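Local coordinates for protein polyketide biosynthesis 3-hydroxy-3-methylglutaryl-ACP synthase PksG (Bacillus subtilis, PDB 4YXQ) that catalyses the aldol condensation of acetyl-ACP with a beta-ketothioester polyketide intermediate during synthesis of the antibiotic bacillaene, at residues A[15-20]-A[359-364]; A[80-85]-A[142-147]; A[112-117]-A[296-301]. All blocks are in the same frame, centred on the assembly; numbering follows the deposited sequence.

Contact 1. Residues A[15-20]-A[359-364]; sequences TAYLDV and RYQLSM
Tyr17 is held between Arg359 and Gln361 where strand 16-19 runs parallel to the short strand 360-361. The guanidinium of Arg359 lies flat on one face of the ring, in a cation-pi stack. The two planes differ by only 13°, and NH2 sits toward the rim. Gln361 backs the opposite face with its CA, a CH-pi contact 4.1 Å from the ring centroid. Tyr17 has CG between its own N and carbonyl carbon (chi1 75°), which stands the ring up beside the neighbouring strand. The Arg359 chain bends at chi3 (-61°), and this lets the guanidinium fold over the ring. Gln361 is extended and crosses the hydroxyl end of the ring obliquely, its CB 3.5 Å from Tyr17 OH and its NE2 running on toward Asp19.

Backbone bonds fix the register. Tyr360 N donates to Thr15 O (2.9 Å). Tyr17 then uses both its polar backbone atoms: its N donates to Tyr360 O (3.0 Å), and its O accepts from Leu362 N (2.9 Å). On the face of Ala16 and Tyr360, Ala16 CB meets Leu362 CG at 4.0 Å. Further along, Leu18 CB packs against Leu362 CB and the Met364 methyl.

Both segments lead into helices, with Asp19 and Ser363 as N-caps; Asp19 OD2 accepts from Glu22 N. Arg359 has further partners in Glu41, by a salt bridge, and in the carbonyl of Leu356. Strand 16-19 is the middle of a three-stranded sheet, with strand 41-44 antiparallel on its other side. Helix 20-26 adds Leu23 against Leu18, and Glu22 and Tyr26 against Met364.

Contact 2. Residues A[80-85]-A[142-147]; sequences CSESGI and ASDISR
Ser81, Glu82 and Ser83 converge on Asp144 and its neighbours at the ends of two parallel strands of the thiolase fold. Strand 74-80 pairs with strand 137-144 as far as Cys80 and Ala142. The last regular link is Ser143 N to Cys80 O, and the Cys80 and Ala142 CB atoms pack beside it. Beyond this point side chains take over from backbone pairing. Glu82, in the loop that follows, is a proton donor/acceptor of the active site by similarity.

With OG anti to the backbone N (chi1 -169°), the Ser81 hydroxyl points across at Ser143 O and donates to it at 2.7 Å. The same hydroxyl oxygen accepts from Ser83 N, which closes an ST turn. This turn shapes the loop that carries Glu82.

Asp144 sends its carboxylate toward the loop. Its OD1 accepts two bonds from different sides. Glu82 N uses the syn lone pair, with a nearly straight bond of 171°. The hydroxyl of Ser83 uses the anti lone pair. OD2 probably accepts from Gly299 N, so both oxygens have a partner.

The Glu82 side chain crosses that of Asp144 at about a right angle, and the two carboxylate planes are 86° apart. Glu82 CG passes OD1 of Asp144, while the acid end continues toward Cys114, the acyl-thioester residue by similarity. Arg203 forms a salt bridge to Glu82. Asp144 binds the backbone N of Glu82, consistent with a second-shell residue. Ser83 OG, donating to Asp144 OD1 at 2.7 Å, also accepts from Ile145 N at 3.2 Å.

Contact 3. Residues A[112-117]-A[296-301]; sequences QACYSG and NIMGAA
Cys114 lies against the Met298-Gly299 turn, near helix 116-130. By similarity it is the residue that carries the acyl-thioester intermediate. Its CB approaches the carbonyl of Met298, 3.7 Å from the O. From there SG turns anti to its own carbonyl carbon (chi1 -54°). The sulfur passes alongside the Met298 backbone, 3.5 Å from CA, and touches Met298 CB at 3.8 Å. The rest of the Met298 chain bends away. SG also has His250 and Glu82 close by, the other two active-site residues by similarity.

Gly299 supplies the closest backbone approach. Gly299 CA and Cys114 CA lie 3.8 Å apart. Gly299 CA also makes a nearly straight CA-H...O contact with Cys114 O. Ser116 OG rests on Gly299 CA at 3.7 Å, and Gly117 CA faces Gly299 O. The lack of side chains at both glycines lets the two backbones come together.

Asn296 shapes the turn from within. Its OD1 accepts from Met298 N at 2.9 Å, an Asx turn. A water 3.0 Å from Met298 O also lies near Cys114 O, at most a weak partner.

The sulfur therefore meets the turn mainly through carbon. The contact places Cys114 by packing rather than by polar bonds, with its sulfur left beside Glu82 and His250, as suits a residue that by similarity carries the acyl group.

Contacts 2 and 3 belong to the buried active site inferred by similarity, with centres 9 Å apart, and both touch the second subunit. They meet through Asp144 and Gly299, and Glu82 packs against the Ala113-Cys114 backbone. Contact 1 lies in a separate small sheet, about 20 Å from contact 2 and 22 Å from contact 3, between centres, and no other subunit touches it. It is largely buried too, but Gln361 is exposed. The chemistry differs accordingly. Contact 1 combines parallel strand bonds with a cation-pi stack. Contact 2 relies on hydroxyl and carboxylate bonds, and contact 3 on glycine packing and the Cys114 sulfur against Met298. Contacts 1 and 3 each join the N-terminal and C-terminal family regions; contact 2 stays within the first.

Contact 1. Residues A[15-20]-A[359-364]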
loop_
_atom_site.group_PDB
_atom_site.type_symbol
_atom_site.label_atom_id
_atom_site.label_comp_id
_atom_site.label_asym_id
_atom_site.label_seq_id
_atom_site.Cartn_x
_atom_site.Cartn_y
_atom_site.Cartn_z
ATOM N N THR A 15 17.969 9.950 15.274
ATOM C CA THR A 15 19.265 9.958 15.888
ATOM C C THR A 15 19.591 11.399 16.264
ATOM O O THR A 15 20.214 11.664 17.278
ATOM C CB THR A 15 20.300 9.477 14.865
ATOM O OG1 THR A 15 20.034 8.119 14.502
ATOM C CG2 THR A 15 21.717 9.581 15.409
ATOM N N ALA A 16 19.115 12.337 15.456
ATOM C CA ALA A 16 19.436 13.746 15.604
ATOM C C ALA A 16 18.207 14.583 15.382
ATOM O O ALA A 16 17.290 14.185 14.678
ATOM C CB ALA A 16 20.495 14.151 14.599
ATOM N N TYR A 17 18.222 15.770 15.989
ATOM C CA TYR A 17 17.111 16.714 15.974
ATOM C C TYR A 17 17.643 18.118 16.079
ATOM O O TYR A 17 18.784 18.332 16.471
ATOM C CB TYR A 17 16.182 16.462 17.164
ATOM C CG TYR A 17 16.714 16.931 18.509
ATOM C CD1 TYR A 17 16.351 18.146 19.021
ATOM C CD2 TYR A 17 17.554 16.127 19.267
ATOM C CE1 TYR A 17 16.826 18.564 20.248
ATOM C CE2 TYR A 17 18.042 16.536 20.484
ATOM C CZ TYR A 17 17.661 17.761 20.972
ATOM O OH TYR A 17 18.167 18.184 22.179
ATOM N N LEU A 18 16.815 19.089 15.735
ATOM C CA LEU A 18 17.178 20.474 15.953
ATOM C C LEU A 18 16.027 21.240 16.557
ATOM O O LEU A 18 14.892 20.746 16.639
ATOM C CB LEU A 18 17.672 21.136 14.659
ATOM C CG LEU A 18 16.752 21.142 13.440
ATOM C CD1 LEU A 18 15.712 22.254 13.521
ATOM C CD2 LEU A 18 17.593 21.290 12.178
ATOM N N ASP A 19 16.350 22.458 16.986
ATOM C CA ASP A 19 15.408 23.338 17.643
ATOM C C ASP A 19 14.667 24.117 16.564
ATOM O O ASP A 19 15.268 24.867 15.800
ATOM C CB ASP A 19 16.169 24.271 18.582
ATOM C CG ASP A 19 15.255 25.215 19.343
ATOM O OD1 ASP A 19 15.074 24.996 20.559
ATOM O OD2 ASP A 19 14.725 26.178 18.749
ATOM N N VAL A 20 13.359 23.996 16.533
ATOM C CA VAL A 20 12.624 24.525 15.426
ATOM C C VAL A 20 12.747 26.035 15.290
ATOM O O VAL A 20 12.910 26.548 14.176
ATOM C CB VAL A 20 11.120 24.168 15.531
ATOM C CG1 VAL A 20 10.312 24.843 14.432
ATOM C CG2 VAL A 20 10.896 22.671 15.534
ATOM N N ARG A 359 18.771 11.828 22.120
ATOM C CA ARG A 359 19.191 12.155 20.738
ATOM C C ARG A 359 20.196 13.297 20.678
ATOM O O ARG A 359 20.323 14.079 21.597
ATOM C CB ARG A 359 17.972 12.483 19.858
ATOM C CG ARG A 359 16.908 11.407 19.853
ATOM C CD ARG A 359 15.615 11.927 19.260
ATOM N NE ARG A 359 15.060 13.046 20.020
ATOM C CZ ARG A 359 14.188 13.940 19.568
ATOM N NH1 ARG A 359 13.770 13.910 18.321
ATOM N NH2 ARG A 359 13.778 14.912 20.365
ATOM N N TYR A 360 20.888 13.407 19.554
ATOM C CA TYR A 360 21.948 14.415 19.347
ATOM C C TYR A 360 21.348 15.707 18.797
ATOM O O TYR A 360 20.610 15.667 17.820
ATOM C CB TYR A 360 22.952 13.862 18.356
ATOM C CG TYR A 360 24.141 14.744 18.110
ATOM C CD1 TYR A 360 25.319 14.562 18.839
ATOM C CD2 TYR A 360 24.118 15.731 17.131
ATOM C CE1 TYR A 360 26.415 15.361 18.631
ATOM C CE2 TYR A 360 25.241 16.501 16.894
ATOM C CZ TYR A 360 26.382 16.308 17.662
ATOM O OH TYR A 360 27.494 17.100 17.492
ATOM N N GLN A 361 21.618 16.839 19.432
ATOM C CA GLN A 361 21.101 18.134 18.964
ATOM C C GLN A 361 22.056 18.755 17.956
ATOM O O GLN A 361 23.198 19.004 18.257
ATOM C CB GLN A 361 20.856 19.116 20.109
ATOM C CG GLN A 361 20.401 20.460 19.575
ATOM C CD GLN A 361 19.707 21.368 20.576
ATOM O OE1 GLN A 361 19.390 20.992 21.705
ATOM N NE2 GLN A 361 19.501 22.602 20.162
ATOM N N LEU A 362 21.587 18.975 16.746
ATOM C CA LEU A 362 22.384 19.601 15.709
ATOM C C LEU A 362 22.495 21.095 15.969
ATOM O O LEU A 362 21.574 21.715 16.482
ATOM C CB LEU A 362 21.731 19.397 14.348
ATOM C CG LEU A 362 21.510 17.949 13.909
ATOM C CD1 LEU A 362 20.581 17.878 12.699
ATOM C CD2 LEU A 362 22.828 17.264 13.592
ATOM N N SER A 363 23.655 21.658 15.647
ATOM C CA SER A 363 23.817 23.100 15.506
ATOM C C SER A 363 23.426 23.388 14.092
ATOM O O SER A 363 23.386 22.492 13.262
ATOM C CB SER A 363 25.285 23.494 15.694
ATOM O OG SER A 363 26.080 23.050 14.592
ATOM N N MET A 364 23.220 24.648 13.796
ATOM C CA MET A 364 22.935 25.072 12.434
ATOM C C MET A 364 24.056 24.777 11.435
ATOM O O MET A 364 23.783 24.552 10.244
ATOM C CB MET A 364 22.645 26.561 12.424
ATOM C CG MET A 364 21.455 26.997 13.280
ATOM S SD MET A 364 19.923 26.326 12.626
ATOM C CE MET A 364 19.743 24.864 13.648
#

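Contact 2. Residues A[80-85]-A[142-147]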
loop_
_atom_site.group_PDB
_atom_site.type_symbol
_atom_site.label_atom_id
_atom_site.label_comp_id
_atom_site.label_asym_id
_atom_site.label_seq_id
_atom_site.Cartn_x
_atom_site.Cartn_y
_atom_site.Cartn_z
ATOM N N CYS A 80 4.110 1.563 6.184
ATOM C CA CYS A 80 3.194 2.651 5.793
ATOM C C CYS A 80 4.046 3.885 5.622
ATOM O O CYS A 80 4.701 4.319 6.552
ATOM C CB CYS A 80 2.141 2.863 6.906
ATOM S SG CYS A 80 1.309 1.320 7.362
ATOM N N SER A 81 4.031 4.447 4.429
ATOM C CA SER A 81 4.945 5.526 4.105
ATOM C C SER A 81 4.468 6.344 2.899
ATOM O O SER A 81 3.600 5.913 2.139
ATOM C CB SER A 81 6.318 4.940 3.838
ATOM O OG SER A 81 7.322 5.914 3.768
ATOM N N GLU A 82 5.035 7.535 2.789
ATOM C CA GLU A 82 4.998 8.335 1.600
ATOM C C GLU A 82 6.408 8.755 1.284
ATOM O O GLU A 82 6.636 9.700 0.541
ATOM C CB GLU A 82 4.114 9.572 1.785
ATOM C CG GLU A 82 4.288 10.337 3.103
ATOM C CD GLU A 82 3.204 11.377 3.290
ATOM O OE1 GLU A 82 2.267 11.151 4.118
ATOM O OE2 GLU A 82 3.258 12.399 2.558
ATOM N N SER A 83 7.362 7.987 1.781
ATOM C CA SER A 83 8.786 8.227 1.553
ATOM C C SER A 83 9.392 7.004 0.878
ATOM O O SER A 83 10.533 6.652 1.147
ATOM C CB SER A 83 9.463 8.478 2.889
ATOM O OG SER A 83 8.708 9.425 3.630
ATOM N N GLY A 84 8.641 6.391 -0.035
ATOM C CA GLY A 84 9.077 5.205 -0.757
ATOM C C GLY A 84 10.397 5.370 -1.489
ATOM O O GLY A 84 10.727 6.465 -1.949
ATOM N N ILE A 85 11.133 4.265 -1.607
ATOM C CA ILE A 85 12.472 4.249 -2.218
ATOM C C ILE A 85 12.494 3.596 -3.594
ATOM O O ILE A 85 13.507 3.525 -4.232
ATOM C CB ILE A 85 13.467 3.527 -1.307
ATOM C CG1 ILE A 85 12.932 2.137 -0.920
ATOM C CG2 ILE A 85 13.688 4.341 -0.043
ATOM C CD1 ILE A 85 13.955 1.254 -0.248
ATOM N N ALA A 142 4.764 2.467 10.491
ATOM C CA ALA A 142 4.651 3.706 9.777
ATOM C C ALA A 142 5.967 4.421 9.834
ATOM O O ALA A 142 6.474 4.699 10.937
ATOM C CB ALA A 142 3.576 4.562 10.367
ATOM N N SER A 143 6.533 4.739 8.665
ATOM C CA SER A 143 7.855 5.331 8.626
ATOM C C SER A 143 7.936 6.410 7.565
ATOM O O SER A 143 7.705 6.142 6.384
ATOM C CB SER A 143 8.873 4.235 8.358
ATOM O OG SER A 143 10.200 4.663 8.625
ATOM N N ASP A 144 8.258 7.626 7.978
ATOM C CA ASP A 144 8.400 8.727 7.027
ATOM C C ASP A 144 9.556 9.651 7.389
ATOM O O ASP A 144 9.883 9.807 8.556
ATOM C CB ASP A 144 7.089 9.507 6.947
ATOM C CG ASP A 144 6.073 8.852 6.006
ATOM O OD1 ASP A 144 6.417 8.741 4.786
ATOM O OD2 ASP A 144 4.946 8.491 6.476
ATOM N N ILE A 145 10.177 10.242 6.379
ATOM C CA ILE A 145 11.235 11.213 6.598
ATOM C C ILE A 145 11.011 12.374 5.643
ATOM O O ILE A 145 10.306 12.247 4.656
ATOM C CB ILE A 145 12.645 10.634 6.391
ATOM C CG1 ILE A 145 12.888 10.365 4.913
ATOM C CG2 ILE A 145 12.813 9.337 7.149
ATOM C CD1 ILE A 145 14.246 9.765 4.606
ATOM N N SER A 146 11.587 13.513 5.977
ATOM C CA SER A 146 11.500 14.695 5.140
ATOM C C SER A 146 12.917 15.041 4.715
ATOM O O SER A 146 13.732 15.423 5.542
ATOM C CB SER A 146 10.871 15.862 5.921
ATOM O OG SER A 146 9.682 15.478 6.594
ATOM N N ARG A 147 13.218 14.862 3.436
ATOM C CA ARG A 147 14.448 15.403 2.863
ATOM C C ARG A 147 14.153 16.658 2.043
ATOM O O ARG A 147 12.979 16.937 1.724
ATOM C CB ARG A 147 15.146 14.342 2.010
ATOM C CG ARG A 147 15.665 13.169 2.836
ATOM C CD ARG A 147 17.032 12.657 2.400
ATOM N NE ARG A 147 17.083 11.196 2.535
ATOM C CZ ARG A 147 17.647 10.514 3.529
ATOM N NH1 ARG A 147 18.252 11.117 4.546
ATOM N NH2 ARG A 147 17.608 9.201 3.498
#

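Contact 3. Residues A[112-117]-A[296-301]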
loop_
_atom_site.group_PDB
_atom_site.type_symbol
_atom_site.label_atom_id
_atom_site.label_comp_id
_atom_site.label_asym_id
_atom_site.label_seq_id
_atom_site.Cartn_x
_atom_site.Cartn_y
_atom_site.Cartn_z
ATOM N N GLN A 112 -1.318 6.178 1.320
ATOM C CA GLN A 112 -2.418 7.182 1.155
ATOM C C GLN A 112 -2.067 8.400 1.978
ATOM O O GLN A 112 -2.756 8.733 2.930
ATOM C CB GLN A 112 -3.773 6.640 1.642
ATOM C CG GLN A 112 -5.027 7.285 1.070
ATOM C CD GLN A 112 -4.826 8.645 0.399
ATOM O OE1 GLN A 112 -4.838 9.690 1.052
ATOM N NE2 GLN A 112 -4.635 8.631 -0.902
ATOM N N ALA A 113 -0.971 9.072 1.646
ATOM C CA ALA A 113 -0.543 10.224 2.439
ATOM C C ALA A 113 -0.347 9.837 3.908
ATOM O O ALA A 113 0.292 8.829 4.204
ATOM C CB ALA A 113 -1.549 11.358 2.314
ATOM N N CYS A 114 -0.896 10.634 4.826
ATOM C CA CYS A 114 -0.774 10.336 6.252
ATOM C C CYS A 114 -1.759 9.326 6.800
ATOM O O CYS A 114 -1.667 8.949 7.977
ATOM C CB CYS A 114 -0.813 11.628 7.058
ATOM S SG CYS A 114 0.422 12.791 6.491
ATOM N N TYR A 115 -2.705 8.878 5.967
ATOM C CA TYR A 115 -3.677 7.811 6.352
ATOM C C TYR A 115 -3.013 6.444 6.296
ATOM O O TYR A 115 -3.558 5.451 6.779
ATOM C CB TYR A 115 -4.933 7.863 5.440
ATOM C CG TYR A 115 -6.017 6.847 5.739
ATOM C CD1 TYR A 115 -6.707 6.861 6.940
ATOM C CD2 TYR A 115 -6.347 5.877 4.830
ATOM C CE1 TYR A 115 -7.679 5.917 7.235
ATOM C CE2 TYR A 115 -7.332 4.935 5.094
ATOM C CZ TYR A 115 -7.986 4.950 6.309
ATOM O OH TYR A 115 -8.958 4.017 6.546
ATOM N N SER A 116 -1.818 6.378 5.735
ATOM C CA SER A 116 -1.151 5.086 5.478
ATOM C C SER A 116 -1.091 4.183 6.699
ATOM O O SER A 116 -1.382 2.991 6.615
ATOM C CB SER A 116 0.253 5.318 4.924
ATOM O OG SER A 116 1.057 6.052 5.841
ATOM N N GLY A 117 -0.751 4.768 7.836
ATOM C CA GLY A 117 -0.576 4.013 9.042
ATOM C C GLY A 117 -1.849 3.351 9.490
ATOM O O GLY A 117 -1.886 2.148 9.756
ATOM N N ASN A 296 6.253 16.915 12.527
ATOM C CA ASN A 296 5.299 16.181 11.706
ATOM C C ASN A 296 5.917 14.913 11.114
ATOM O O ASN A 296 6.799 15.027 10.264
ATOM C CB ASN A 296 4.875 17.092 10.567
ATOM C CG ASN A 296 3.881 16.453 9.639
ATOM O OD1 ASN A 296 3.364 15.347 9.891
ATOM N ND2 ASN A 296 3.608 17.132 8.547
ATOM N N ILE A 297 5.495 13.730 11.565
ATOM C CA ILE A 297 5.993 12.479 10.993
ATOM C C ILE A 297 4.947 11.736 10.183
ATOM O O ILE A 297 4.941 10.501 10.082
ATOM C CB ILE A 297 6.680 11.570 12.018
ATOM C CG1 ILE A 297 5.729 11.059 13.072
ATOM C CG2 ILE A 297 7.839 12.334 12.642
ATOM C CD1 ILE A 297 6.379 10.011 13.954
ATOM N N MET A 298 4.082 12.536 9.583
ATOM C CA MET A 298 3.216 12.117 8.519
ATOM C C MET A 298 2.390 10.887 8.887
ATOM O O MET A 298 1.551 10.960 9.789
ATOM C CB MET A 298 4.060 12.004 7.256
ATOM C CG MET A 298 4.543 13.387 6.799
ATOM S SD MET A 298 6.199 13.390 6.062
ATOM C CE MET A 298 7.251 13.381 7.525
ATOM N N GLY A 299 2.609 9.772 8.211
ATOM C CA GLY A 299 1.803 8.590 8.390
ATOM C C GLY A 299 1.920 7.965 9.763
ATOM O O GLY A 299 1.112 7.089 10.139
ATOM N N ALA A 300 2.930 8.391 10.505
ATOM C CA ALA A 300 3.157 7.898 11.843
ATOM C C ALA A 300 2.608 8.864 12.923
ATOM O O ALA A 300 2.576 8.525 14.099
ATOM C CB ALA A 300 4.638 7.656 12.030
ATOM N N ALA A 301 2.165 10.045 12.507
ATOM C CA ALA A 301 1.811 11.109 13.441
ATOM C C ALA A 301 0.707 10.697 14.392
ATOM O O ALA A 301 0.800 10.967 15.551
ATOM C CB ALA A 301 1.420 12.378 12.702
HETATM O O HOH W 1 -0.990 10.215 11.135
#